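Local coordinates for protein putrescine aminotransferase (Halomonas elongata DSM 2581, PDB 6GWI) that probably transfers amino groups from putrescine and related amines to keto acceptors, using pyridoxal-5'-phosphate as cofactor, at residues R390-C401 and R413-I421. Sequence-based numbering, arbitrary orientation.
Sequences RFDKSLGAGNLC and RSVGDTMII
With CG anti to its own carbonyl carbon (chi1 -76°), Asp417 swings its carboxylate from the hairpin turn over the first turn of helix 397-407, where OD1 takes the amide of Gly398; Ser414, its OG flanked by its own N and C (chi1 56°), meets Asn399 one residue further on. The Gly398 N to Asp417 OD1 bond is 3.0 Å long and bent, and the N-H comes in from above the carboxylate plane. An acceptor on an early helix amide of this kind would be favoured by the helix dipole. The CB of Ala397 rests against the same carboxylate, 3.6 Å from Asp417 OD1. Ser414 OG donates to Asn399 OD1 at 2.9 Å, lying in the plane of that side-chain carbonyl.

Between these two bonds the backbones come very close. Gly398 CA points a C-H at Gly416 O, 3.3 Å away, and a side chain at Gly398 would run into that oxygen. Further along the helix, Met419 CE lies 3.8 Å from Cys401 SG. On the other flank the Arg390 and Asp417 side chains run past one another, heading opposite ways; Arg390 NH1 lies 3.6 Å from Asp417 CB, but the polar partners of the guanidinium are a salt bridge from NH2 to Glu380 and a hydrogen bond from NH1 to the carbonyl of Leu381. With an alanine at Asp417, the Gly398 amide would probably lose its acceptor and the turn part of its hold on the helix start.

The type II' turn from Val415 to Thr418 joins antiparallel strands 413-415 and 418-421, and strand 376-381 continues the sheet beyond 418-421. Helix 397-407 starts against this hairpin, and helix 429-450 packs on Ala397 and Cys401.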
ATOM      1  N   ARG B 390      -8.420  27.613 -25.560  1.00 60.45           N
ATOM      2  CA  ARG B 390      -8.478  27.602 -24.108  1.00 61.37           C
ATOM      3  C   ARG B 390      -8.332  29.010 -23.544  1.00 57.38           C
ATOM      4  O   ARG B 390      -7.712  29.888 -24.153  1.00 44.94           O
ATOM      5  CB  ARG B 390      -7.373  26.715 -23.529  1.00 71.38           C
ATOM      6  CG  ARG B 390      -7.452  25.246 -23.906  1.00 88.76           C
ATOM      7  CD  ARG B 390      -8.554  24.550 -23.121  1.00 90.15           C
ATOM      8  NE  ARG B 390      -8.386  23.101 -23.109  1.00 74.61           N
ATOM      9  CZ  ARG B 390      -9.227  22.251 -22.528  1.00 50.28           C
ATOM     10  NH1 ARG B 390     -10.307  22.700 -21.901  1.00 36.57           N
ATOM     11  NH2 ARG B 390      -8.984  20.949 -22.570  1.00 43.99           N
ATOM     12  N   PHE B 391      -8.913  29.219 -22.365  1.00 46.87           N
ATOM     13  CA  PHE B 391      -8.483  30.325 -21.523  1.00 48.99           C
ATOM     14  C   PHE B 391      -6.993  30.192 -21.234  1.00 59.73           C
ATOM     15  O   PHE B 391      -6.457  29.087 -21.113  1.00 59.89           O
ATOM     16  CB  PHE B 391      -9.277  30.357 -20.216  1.00 47.87           C
ATOM     17  CG  PHE B 391     -10.683  30.873 -20.368  1.00 60.78           C
ATOM     18  CD1 PHE B 391     -10.919  32.234 -20.496  1.00 62.83           C
ATOM     19  CD2 PHE B 391     -11.765  30.009 -20.374  1.00 62.78           C
ATOM     20  CE1 PHE B 391     -12.206  32.721 -20.633  1.00 50.90           C
ATOM     21  CE2 PHE B 391     -13.057  30.492 -20.511  1.00 58.40           C
ATOM     22  CZ  PHE B 391     -13.276  31.850 -20.641  1.00 53.72           C
ATOM     23  N   ASP B 392      -6.321  31.336 -21.125  1.00 63.28           N
ATOM     24  CA  ASP B 392      -4.891  31.341 -20.841  1.00 65.77           C
ATOM     25  C   ASP B 392      -4.604  30.547 -19.573  1.00 48.94           C
ATOM     26  O   ASP B 392      -5.349  30.622 -18.592  1.00 43.30           O
ATOM     27  CB  ASP B 392      -4.396  32.779 -20.700  1.00 79.52           C
ATOM     28  CG  ASP B 392      -4.875  33.672 -21.833  1.00 96.05           C
ATOM     29  OD1 ASP B 392      -4.225  33.689 -22.898  1.00103.12           O
ATOM     30  OD2 ASP B 392      -5.919  34.335 -21.663  1.00 99.05           O
ATOM     31  N   LYS B 393      -3.510  29.776 -19.600  1.00 67.41           N
ATOM     32  CA  LYS B 393      -3.196  28.886 -18.486  1.00 68.21           C
ATOM     33  C   LYS B 393      -3.125  29.635 -17.160  1.00 60.14           C
ATOM     34  O   LYS B 393      -3.576  29.125 -16.128  1.00 56.15           O
ATOM     35  CB  LYS B 393      -1.871  28.165 -18.751  1.00 75.71           C
ATOM     36  CG  LYS B 393      -1.610  26.989 -17.818  1.00 88.00           C
ATOM     37  CD  LYS B 393      -0.266  26.316 -18.088  1.00 93.08           C
ATOM     38  CE  LYS B 393      -0.231  25.618 -19.440  1.00 94.91           C
ATOM     39  NZ  LYS B 393       0.974  24.750 -19.587  1.00 91.62           N
ATOM     40  N   SER B 394      -2.573  30.851 -17.167  1.00 54.23           N
ATOM     41  CA  SER B 394      -2.404  31.599 -15.928  1.00 53.35           C
ATOM     42  C   SER B 394      -3.730  31.956 -15.269  1.00 59.24           C
ATOM     43  O   SER B 394      -3.750  32.264 -14.073  1.00 59.13           O
ATOM     44  CB  SER B 394      -1.608  32.880 -16.189  1.00 47.19           C
ATOM     45  OG  SER B 394      -2.333  33.768 -17.023  1.00 44.94           O
ATOM     46  N   LEU B 395      -4.836  31.926 -16.014  1.00 59.05           N
ATOM     47  CA  LEU B 395      -6.127  32.291 -15.445  1.00 60.55           C
ATOM     48  C   LEU B 395      -6.745  31.170 -14.618  1.00 50.98           C
ATOM     49  O   LEU B 395      -7.659  31.435 -13.829  1.00 39.67           O
ATOM     50  CB  LEU B 395      -7.084  32.700 -16.567  1.00 71.19           C
ATOM     51  CG  LEU B 395      -6.685  33.952 -17.357  1.00 61.44           C
ATOM     52  CD1 LEU B 395      -7.649  34.193 -18.512  1.00 39.95           C
ATOM     53  CD2 LEU B 395      -6.618  35.178 -16.459  1.00 73.48           C
ATOM     54  N   GLY B 396      -6.264  29.937 -14.764  1.00 44.56           N
ATOM     55  CA  GLY B 396      -6.774  28.827 -13.983  1.00 40.85           C
ATOM     56  C   GLY B 396      -8.278  28.681 -14.066  1.00 37.93           C
ATOM     57  O   GLY B 396      -8.957  28.587 -13.038  1.00 41.02           O
ATOM     58  N   ALA B 397      -8.810  28.659 -15.290  1.00 40.21           N
ATOM     59  CA  ALA B 397     -10.252  28.544 -15.472  1.00 46.11           C
ATOM     60  C   ALA B 397     -10.809  27.326 -14.744  1.00 46.36           C
ATOM     61  O   ALA B 397     -11.859  27.406 -14.098  1.00 37.40           O
ATOM     62  CB  ALA B 397     -10.585  28.472 -16.963  1.00 56.74           C
ATOM     63  N   GLY B 398     -10.120  26.187 -14.846  1.00 42.67           N
ATOM     64  CA  GLY B 398     -10.625  24.970 -14.230  1.00 32.45           C
ATOM     65  C   GLY B 398     -10.612  25.030 -12.713  1.00 38.94           C
ATOM     66  O   GLY B 398     -11.586  24.650 -12.057  1.00 40.49           O
ATOM     67  N   ASN B 399      -9.505  25.503 -12.133  1.00 39.17           N
ATOM     68  CA  ASN B 399      -9.433  25.626 -10.680  1.00 41.52           C
ATOM     69  C   ASN B 399     -10.469  26.615 -10.161  1.00 44.60           C
ATOM     70  O   ASN B 399     -11.047  26.412  -9.086  1.00 29.82           O
ATOM     71  CB  ASN B 399      -8.030  26.052 -10.253  1.00 39.21           C
ATOM     72  CG  ASN B 399      -6.984  25.002 -10.555  1.00 49.97           C
ATOM     73  OD1 ASN B 399      -7.309  23.847 -10.838  1.00 45.85           O
ATOM     74  ND2 ASN B 399      -5.719  25.391 -10.485  1.00 64.61           N
ATOM     75  N   LEU B 400     -10.698  27.706 -10.896  1.00 40.88           N
ATOM     76  CA  LEU B 400     -11.719  28.666 -10.494  1.00 43.29           C
ATOM     77  C   LEU B 400     -13.101  28.028 -10.510  1.00 35.30           C
ATOM     78  O   LEU B 400     -13.878  28.175  -9.559  1.00 34.68           O
ATOM     79  CB  LEU B 400     -11.683  29.891 -11.409  1.00 42.59           C
ATOM     80  CG  LEU B 400     -12.747  30.954 -11.125  1.00 49.33           C
ATOM     81  CD1 LEU B 400     -12.652  31.466  -9.693  1.00 45.81           C
ATOM     82  CD2 LEU B 400     -12.612  32.106 -12.111  1.00 43.92           C
ATOM     83  N   CYS B 401     -13.433  27.321 -11.594  1.00 29.56           N
ATOM     84  CA  CYS B 401     -14.705  26.610 -11.647  1.00 40.01           C
ATOM     85  C   CYS B 401     -14.813  25.598 -10.514  1.00 43.68           C
ATOM     86  O   CYS B 401     -15.875  25.459  -9.898  1.00 30.39           O
ATOM     87  CB  CYS B 401     -14.862  25.915 -12.998  1.00 41.72           C
ATOM     88  SG  CYS B 401     -16.492  25.187 -13.255  1.00 41.14           S
ATOM     89  N   ARG B 413     -14.084  18.203  -9.654  1.00 31.43           N
ATOM     90  CA  ARG B 413     -12.658  18.475  -9.711  1.00 31.34           C
ATOM     91  C   ARG B 413     -12.235  18.991 -11.083  1.00 26.65           C
ATOM     92  O   ARG B 413     -12.960  18.897 -12.075  1.00 23.90           O
ATOM     93  CB  ARG B 413     -11.853  17.227  -9.355  1.00 39.84           C
ATOM     94  CG  ARG B 413     -12.084  16.728  -7.939  1.00 46.70           C
ATOM     95  CD  ARG B 413     -11.789  17.784  -6.870  1.00 50.04           C
ATOM     96  NE  ARG B 413     -10.367  18.086  -6.727  1.00 45.73           N
ATOM     97  CZ  ARG B 413      -9.883  19.027  -5.922  1.00 54.16           C
ATOM     98  NH1 ARG B 413     -10.709  19.759  -5.186  1.00 61.93           N
ATOM     99  NH2 ARG B 413      -8.576  19.240  -5.849  1.00 44.78           N
ATOM    100  N   SER B 414     -11.026  19.546 -11.119  1.00 28.93           N
ATOM    101  CA  SER B 414     -10.440  20.117 -12.322  1.00 37.83           C
ATOM    102  C   SER B 414      -9.101  19.453 -12.603  1.00 32.86           C
ATOM    103  O   SER B 414      -8.279  19.296 -11.695  1.00 26.98           O
ATOM    104  CB  SER B 414     -10.260  21.628 -12.162  1.00 33.88           C
ATOM    105  OG  SER B 414      -9.489  21.921 -11.008  1.00 34.14           O
ATOM    106  N   VAL B 415      -8.895  19.052 -13.854  1.00 31.26           N
ATOM    107  CA  VAL B 415      -7.586  18.643 -14.357  1.00 28.77           C
ATOM    108  C   VAL B 415      -7.240  19.661 -15.436  1.00 29.50           C
ATOM    109  O   VAL B 415      -7.762  19.595 -16.556  1.00 30.98           O
ATOM    110  CB  VAL B 415      -7.582  17.214 -14.903  1.00 26.87           C
ATOM    111  CG1 VAL B 415      -6.190  16.847 -15.416  1.00 27.23           C
ATOM    112  CG2 VAL B 415      -8.038  16.231 -13.824  1.00 29.06           C
ATOM    113  N   GLY B 416      -6.367  20.603 -15.106  1.00 32.71           N
ATOM    114  CA  GLY B 416      -6.204  21.770 -15.956  1.00 42.84           C
ATOM    115  C   GLY B 416      -7.546  22.460 -16.125  1.00 38.41           C
ATOM    116  O   GLY B 416      -8.193  22.861 -15.149  1.00 29.52           O
ATOM    117  N   ASP B 417      -7.997  22.580 -17.375  1.00 36.54           N
ATOM    118  CA  ASP B 417      -9.278  23.198 -17.691  1.00 33.61           C
ATOM    119  C   ASP B 417     -10.347  22.165 -18.041  1.00 39.59           C
ATOM    120  O   ASP B 417     -11.300  22.471 -18.766  1.00 39.39           O
ATOM    121  CB  ASP B 417      -9.107  24.201 -18.833  1.00 33.22           C
ATOM    122  CG  ASP B 417      -8.447  25.499 -18.383  1.00 33.34           C
ATOM    123  OD1 ASP B 417      -8.262  25.691 -17.162  1.00 35.35           O
ATOM    124  OD2 ASP B 417      -8.110  26.328 -19.254  1.00 46.01           O
ATOM    125  N   THR B 418     -10.198  20.941 -17.539  1.00 37.12           N
ATOM    126  CA  THR B 418     -11.193  19.885 -17.679  1.00 37.94           C
ATOM    127  C   THR B 418     -11.856  19.654 -16.326  1.00 26.60           C
ATOM    128  O   THR B 418     -11.169  19.376 -15.339  1.00 26.83           O
ATOM    129  CB  THR B 418     -10.554  18.589 -18.183  1.00 39.18           C
ATOM    130  OG1 THR B 418      -9.846  18.845 -19.401  1.00 43.43           O
ATOM    131  CG2 THR B 418     -11.614  17.515 -18.417  1.00 33.72           C
ATOM    132  N   MET B 419     -13.178  19.779 -16.280  1.00 35.08           N
ATOM    133  CA  MET B 419     -13.945  19.448 -15.085  1.00 32.81           C
ATOM    134  C   MET B 419     -14.352  17.981 -15.150  1.00 31.57           C
ATOM    135  O   MET B 419     -14.636  17.461 -16.231  1.00 32.85           O
ATOM    136  CB  MET B 419     -15.184  20.337 -14.976  1.00 36.02           C
ATOM    137  CG  MET B 419     -14.909  21.830 -15.146  1.00 38.15           C
ATOM    138  SD  MET B 419     -13.615  22.477 -14.068  1.00 34.77           S
ATOM    139  CE  MET B 419     -14.322  22.182 -12.449  1.00 29.65           C
ATOM    140  N   ILE B 420     -14.355  17.306 -13.998  1.00 30.57           N
ATOM    141  CA  ILE B 420     -14.640  15.876 -13.943  1.00 32.59           C
ATOM    142  C   ILE B 420     -15.578  15.576 -12.780  1.00 27.88           C
ATOM    143  O   ILE B 420     -15.518  16.217 -11.726  1.00 28.67           O
ATOM    144  CB  ILE B 420     -13.344  15.034 -13.818  1.00 37.21           C
ATOM    145  CG1 ILE B 420     -12.574  15.416 -12.550  1.00 47.38           C
ATOM    146  CG2 ILE B 420     -12.470  15.211 -15.056  1.00 38.55           C
ATOM    147  CD1 ILE B 420     -11.381  14.528 -12.261  1.00 50.05           C
ATOM    148  N   ILE B 421     -16.445  14.581 -12.977  1.00 29.57           N
ATOM    149  CA  ILE B 421     -17.316  14.083 -11.922  1.00 26.30           C
ATOM    150  C   ILE B 421     -17.278  12.561 -11.937  1.00 25.33           C
ATOM    151  O   ILE B 421     -17.038  11.935 -12.974  1.00 27.41           O
ATOM    152  CB  ILE B 421     -18.774  14.580 -12.063  1.00 37.11           C
ATOM    153  CG1 ILE B 421     -19.355  14.194 -13.425  1.00 39.01           C
ATOM    154  CG2 ILE B 421     -18.840  16.086 -11.861  1.00 27.25           C
ATOM    155  CD1 ILE B 421     -20.864  14.260 -13.477  1.00 36.88           C
TER